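Local coordinates for phosphoenolpyruvate-protein phosphotransferase (Acinetobacter sp., PDB 3CI6) that probably transfers phosphate from phosphoenolpyruvate to a histidine of a carrier protein in sugar transport, and is represented here by its GAF domain, at residues E89-A97 with P139-E147. Residues are numbered along the deposited sequence; the frame is centred on the assembly and turned at random. Where two conformers were deposited one is given.
Sequences EEIVNLENA and PQDFSEAAE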
ATOM      1  N   GLU B  89      11.570  13.424  -3.179  1.00  6.25           N
ATOM      2  CA  GLU B  89      11.068  12.066  -2.929  1.00  6.78           C
ATOM      3  C   GLU B  89      11.169  11.700  -1.451  1.00  7.79           C
ATOM      4  O   GLU B  89      11.515  10.556  -1.110  1.00  8.60           O
ATOM      5  CB  GLU B  89      11.800  11.032  -3.810  1.00  6.99           C
ATOM      6  CG  GLU B  89      11.781  11.426  -5.280  1.00  7.27           C
ATOM      7  CD  GLU B  89      12.513  10.470  -6.204  1.00  7.18           C
ATOM      8  OE1 GLU B  89      13.031   9.422  -5.753  1.00  9.81           O
ATOM      9  OE2 GLU B  89      12.550  10.805  -7.414  1.00 11.16           O
ATOM     10  N   GLU B  90      10.903  12.689  -0.591  0.70  7.37           N
ATOM     11  CA  GLU B  90      11.042  12.603   0.878  0.70  8.60           C
ATOM     12  C   GLU B  90       9.777  13.207   1.505  0.70  5.99           C
ATOM     13  O   GLU B  90       9.208  14.132   0.960  0.70  6.29           O
ATOM     14  CB  GLU B  90      12.247  13.460   1.407  0.70  8.23           C
ATOM     15  CG  GLU B  90      13.654  12.983   1.078  0.70 12.69           C
ATOM     16  CD  GLU B  90      14.712  14.050   1.278  0.70 11.15           C
ATOM     17  OE1 GLU B  90      14.378  15.173   1.695  0.70  8.42           O
ATOM     18  OE2 GLU B  90      15.891  13.736   0.999  0.70 12.85           O
ATOM     19  N   ILE B  91       9.405  12.686   2.682  1.00  6.78           N
ATOM     20  CA  ILE B  91       8.468  13.341   3.570  1.00  6.62           C
ATOM     21  C   ILE B  91       9.019  14.714   3.974  1.00  6.31           C
ATOM     22  O   ILE B  91      10.240  14.838   4.223  1.00  5.79           O
ATOM     23  CB  ILE B  91       8.190  12.546   4.854  1.00  7.63           C
ATOM     24  CG1 ILE B  91       7.427  11.278   4.509  1.00 10.60           C
ATOM     25  CG2 ILE B  91       7.399  13.422   5.831  1.00  8.94           C
ATOM     26  CD1 ILE B  91       6.899  10.565   5.741  1.00 12.34           C
ATOM     27  N   VAL B  92       8.138  15.708   3.955  1.00  5.07           N
ATOM     28  CA  VAL B  92       8.413  17.038   4.495  1.00  5.95           C
ATOM     29  C   VAL B  92       7.363  17.281   5.584  1.00  6.33           C
ATOM     30  O   VAL B  92       6.206  17.530   5.312  1.00  5.89           O
ATOM     31  CB  VAL B  92       8.350  18.119   3.441  1.00  5.78           C
ATOM     32  CG1 VAL B  92       8.548  19.476   4.075  1.00  6.90           C
ATOM     33  CG2 VAL B  92       9.387  17.892   2.362  1.00  8.01           C
ATOM     34  N   ASN B  93       7.810  17.180   6.837  1.00  6.58           N
ATOM     35  CA  ASN B  93       6.940  17.265   8.003  1.00  7.11           C
ATOM     36  C   ASN B  93       7.354  18.511   8.760  1.00  6.72           C
ATOM     37  O   ASN B  93       8.361  18.498   9.489  1.00  7.13           O
ATOM     38  CB  ASN B  93       7.059  16.014   8.844  1.00  6.12           C
ATOM     39  CG  ASN B  93       6.158  16.031  10.065  1.00  7.90           C
ATOM     40  OD1 ASN B  93       5.421  17.012  10.285  1.00 10.84           O
ATOM     41  ND2 ASN B  93       6.224  14.951  10.877  1.00  7.23           N
ATOM     42  N   LEU B  94       6.619  19.597   8.529  1.00  7.18           N
ATOM     43  CA  LEU B  94       6.895  20.905   9.095  1.00  8.57           C
ATOM     44  C   LEU B  94       5.885  21.220  10.181  1.00  8.85           C
ATOM     45  O   LEU B  94       4.703  21.463   9.913  1.00  8.55           O
ATOM     46  CB  LEU B  94       6.814  21.989   8.039  1.00 10.28           C
ATOM     47  CG  LEU B  94       7.978  22.071   7.082  1.00 13.69           C
ATOM     48  CD1 LEU B  94       7.641  23.182   6.072  1.00 13.90           C
ATOM     49  CD2 LEU B  94       9.263  22.345   7.834  1.00 16.41           C
ATOM     50  N   GLU B  95       6.373  21.258  11.399  1.00 10.39           N
ATOM     51  CA  GLU B  95       5.550  21.595  12.523  1.00 11.54           C
ATOM     52  C   GLU B  95       5.047  23.011  12.366  1.00 10.63           C
ATOM     53  O   GLU B  95       3.885  23.287  12.608  1.00 11.52           O
ATOM     54  CB  GLU B  95       6.341  21.488  13.826  1.00 11.73           C
ATOM     55  CG  GLU B  95       5.586  21.878  15.076  1.00 13.69           C
ATOM     56  CD  GLU B  95       6.393  21.793  16.343  1.00 15.53           C
ATOM     57  OE1 GLU B  95       7.603  21.442  16.285  1.00 22.76           O
ATOM     58  OE2 GLU B  95       5.808  22.100  17.406  1.00 21.42           O
ATOM     59  N   ASN B  96       5.953  23.911  11.997  1.00 10.61           N
ATOM     60  CA  ASN B  96       5.603  25.302  11.845  1.00 11.43           C
ATOM     61  C   ASN B  96       6.001  25.754  10.450  1.00 12.32           C
ATOM     62  O   ASN B  96       7.153  26.138  10.207  1.00 13.55           O
ATOM     63  CB  ASN B  96       6.295  26.122  12.917  1.00 10.74           C
ATOM     64  CG  ASN B  96       5.816  27.564  12.938  1.00 12.02           C
ATOM     65  OD1 ASN B  96       5.095  27.982  12.034  1.00 13.40           O
ATOM     66  ND2 ASN B  96       6.203  28.316  13.941  1.00 15.51           N
ATOM     67  N   ALA B  97       5.045  25.671   9.536  1.00 11.92           N
ATOM     68  CA  ALA B  97       5.285  25.980   8.160  1.00 12.80           C
ATOM     69  C   ALA B  97       5.290  27.483   7.910  1.00 13.79           C
ATOM     70  O   ALA B  97       5.664  27.912   6.824  1.00 14.62           O
ATOM     71  CB  ALA B  97       4.240  25.300   7.290  1.00 13.44           C
ATOM     72  N   PRO B 139       0.303  25.483  14.047  1.00 11.10           N
ATOM     73  CA  PRO B 139       1.456  24.584  14.029  1.00 10.15           C
ATOM     74  C   PRO B 139       1.101  23.294  14.803  1.00  9.74           C
ATOM     75  O   PRO B 139       0.426  23.354  15.833  1.00 10.46           O
ATOM     76  CB  PRO B 139       2.549  25.393  14.740  1.00 10.78           C
ATOM     77  CG  PRO B 139       2.128  26.797  14.653  1.00 10.62           C
ATOM     78  CD  PRO B 139       0.628  26.755  14.728  1.00 11.11           C
ATOM     79  N   GLN B 140       1.556  22.146  14.306  1.00  8.50           N
ATOM     80  CA  GLN B 140       1.275  20.825  14.903  1.00  9.66           C
ATOM     81  C   GLN B 140       2.505  19.940  14.729  1.00  8.98           C
ATOM     82  O   GLN B 140       3.040  19.850  13.625  1.00  8.52           O
ATOM     83  CB  GLN B 140       0.106  20.108  14.199  1.00  9.65           C
ATOM     84  CG  GLN B 140      -1.201  20.826  14.156  1.00 14.19           C
ATOM     85  CD  GLN B 140      -1.916  20.759  15.464  1.00 15.16           C
ATOM     86  OE1 GLN B 140      -2.764  19.893  15.665  1.00 19.25           O
ATOM     87  NE2 GLN B 140      -1.535  21.608  16.393  1.00 14.96           N
ATOM     88  N   ASP B 141       2.879  19.223  15.771  1.00  9.18           N
ATOM     89  CA  ASP B 141       3.990  18.285  15.759  1.00  9.60           C
ATOM     90  C   ASP B 141       3.384  16.916  15.568  1.00  9.94           C
ATOM     91  O   ASP B 141       2.716  16.380  16.471  1.00 11.90           O
ATOM     92  CB  ASP B 141       4.777  18.368  17.080  1.00 10.37           C
ATOM     93  CG  ASP B 141       5.978  17.439  17.115  1.00 14.54           C
ATOM     94  OD1 ASP B 141       6.103  16.554  16.254  1.00 23.71           O
ATOM     95  OD2 ASP B 141       6.817  17.597  18.040  1.00 21.29           O
ATOM     96  N   PHE B 142       3.591  16.369  14.379  1.00  9.25           N
ATOM     97  CA  PHE B 142       3.123  15.022  14.044  1.00  8.98           C
ATOM     98  C   PHE B 142       4.231  14.003  14.169  1.00  9.41           C
ATOM     99  O   PHE B 142       5.332  14.219  13.660  1.00  9.87           O
ATOM    100  CB  PHE B 142       2.500  14.982  12.664  1.00 10.34           C
ATOM    101  CG  PHE B 142       1.185  15.673  12.617  1.00 11.16           C
ATOM    102  CD1 PHE B 142       0.131  15.235  13.387  1.00 11.47           C
ATOM    103  CD2 PHE B 142       1.026  16.791  11.883  1.00 12.31           C
ATOM    104  CE1 PHE B 142      -1.054  15.906  13.395  1.00 12.87           C
ATOM    105  CE2 PHE B 142      -0.175  17.480  11.867  1.00 12.87           C
ATOM    106  CZ  PHE B 142      -1.214  17.038  12.629  1.00 11.40           C
ATOM    107  N   SER B 143       3.925  12.888  14.825  1.00  9.53           N
ATOM    108  CA  SER B 143       4.900  11.895  15.180  1.00 10.62           C
ATOM    109  C   SER B 143       5.208  10.922  14.053  1.00 10.40           C
ATOM    110  O   SER B 143       4.577  10.913  12.992  1.00  9.50           O
ATOM    111  CB  SER B 143       4.381  11.066  16.365  1.00 10.46           C
ATOM    112  OG  SER B 143       3.521  10.033  15.942  1.00 13.97           O
ATOM    113  N   GLU B 144       6.136  10.020  14.347  1.00 11.98           N
ATOM    114  CA  GLU B 144       6.513   8.963  13.451  1.00 12.11           C
ATOM    115  C   GLU B 144       5.376   8.037  13.161  1.00 10.57           C
ATOM    116  O   GLU B 144       5.346   7.474  12.085  1.00 10.95           O
ATOM    117  CB  GLU B 144       7.674   8.163  14.030  1.00 13.43           C
ATOM    118  CG  GLU B 144       8.889   8.992  14.315  1.00 17.88           C
ATOM    119  CD  GLU B 144       9.590   9.492  13.087  1.00 23.88           C
ATOM    120  OE1 GLU B 144       9.295   9.007  11.954  1.00 27.79           O
ATOM    121  OE2 GLU B 144      10.463  10.382  13.276  1.00 27.97           O
ATOM    122  N   ALA B 145       4.447   7.832  14.087  1.00  9.76           N
ATOM    123  CA  ALA B 145       3.287   6.998  13.794  1.00  9.66           C
ATOM    124  C   ALA B 145       2.470   7.544  12.654  1.00  8.90           C
ATOM    125  O   ALA B 145       2.011   6.792  11.761  1.00  8.21           O
ATOM    126  CB  ALA B 145       2.390   6.817  15.054  1.00 11.51           C
ATOM    127  N   ALA B 146       2.233   8.844  12.682  1.00  8.51           N
ATOM    128  CA  ALA B 146       1.486   9.475  11.627  1.00  7.89           C
ATOM    129  C   ALA B 146       2.242   9.340  10.328  1.00  6.77           C
ATOM    130  O   ALA B 146       1.635   9.002   9.298  1.00  6.47           O
ATOM    131  CB  ALA B 146       1.236  10.933  11.961  1.00  7.26           C
ATOM    132  N   GLU B 147       3.555   9.562  10.345  1.00  6.08           N
ATOM    133  CA  GLU B 147       4.315   9.408   9.095  1.00  5.56           C
ATOM    134  C   GLU B 147       4.206   7.979   8.550  1.00  5.17           C
ATOM    135  O   GLU B 147       3.956   7.758   7.350  1.00  5.42           O
ATOM    136  CB  GLU B 147       5.786   9.780   9.296  1.00  5.93           C
ATOM    137  CG  GLU B 147       6.004  11.246   9.593  1.00  7.65           C
ATOM    138  CD  GLU B 147       7.466  11.638   9.656  1.00  9.84           C
ATOM    139  OE1 GLU B 147       8.361  10.804   9.426  1.00 14.41           O
ATOM    140  OE2 GLU B 147       7.742  12.850   9.874  1.00 12.07           O
TER
HETATM  141  O   HOH W   1       4.947  18.064  12.537  1.00 19.61           O
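N93 ND2 donates to two acceptors of segment 139-147. E147 OE2 is 2.8 Å from N93 ND2 and takes the straighter bond, at 167°, on its anti lone pair. The backbone O of F142 is 3.0 Å from N93 ND2 and is met from above its carbonyl plane. Both acceptors lie close to the plane of the N93 amide, while the carboxylate of E147 is turned 63° against that amide. The CB of N93 already points at segment 139-147, and with chi1 at -179° CG lies opposite the main-chain nitrogen, which brings ND2 between its two acceptors. The two bonds from ND2 should hold the amide's rotation. A water accepts from F142 N and lies near the O of Q140; its bond to N93 OD1 is doubtful, being too short. E147 OE1 forms a salt bridge with R13 of the second subunit, so this carboxylate links strand 92-94 to the dimer partner.

Within this chain, strand 92-94 is an outermost strand of the antiparallel GAF sheet. Here it meets the loop that leads from strand 127-136 into helix 144-167. S143 is the N-cap of that helix, with a weak bond from A145 N to its OG. I91 CD1 packs on the aliphatic part of E147, 3.8 Å from E147 CB.

Past the strand, Q140 N donates to E95 O at 3.1 Å. The CA of E95 also makes a CH...O contact of 3.2 Å with the O of Q140. The extended side chain of E95 passes over this carbonyl to D141 CB. There E95 OE1 and D141 OD2 are 4.3 Å apart, a pairing of like charges that probably costs some energy.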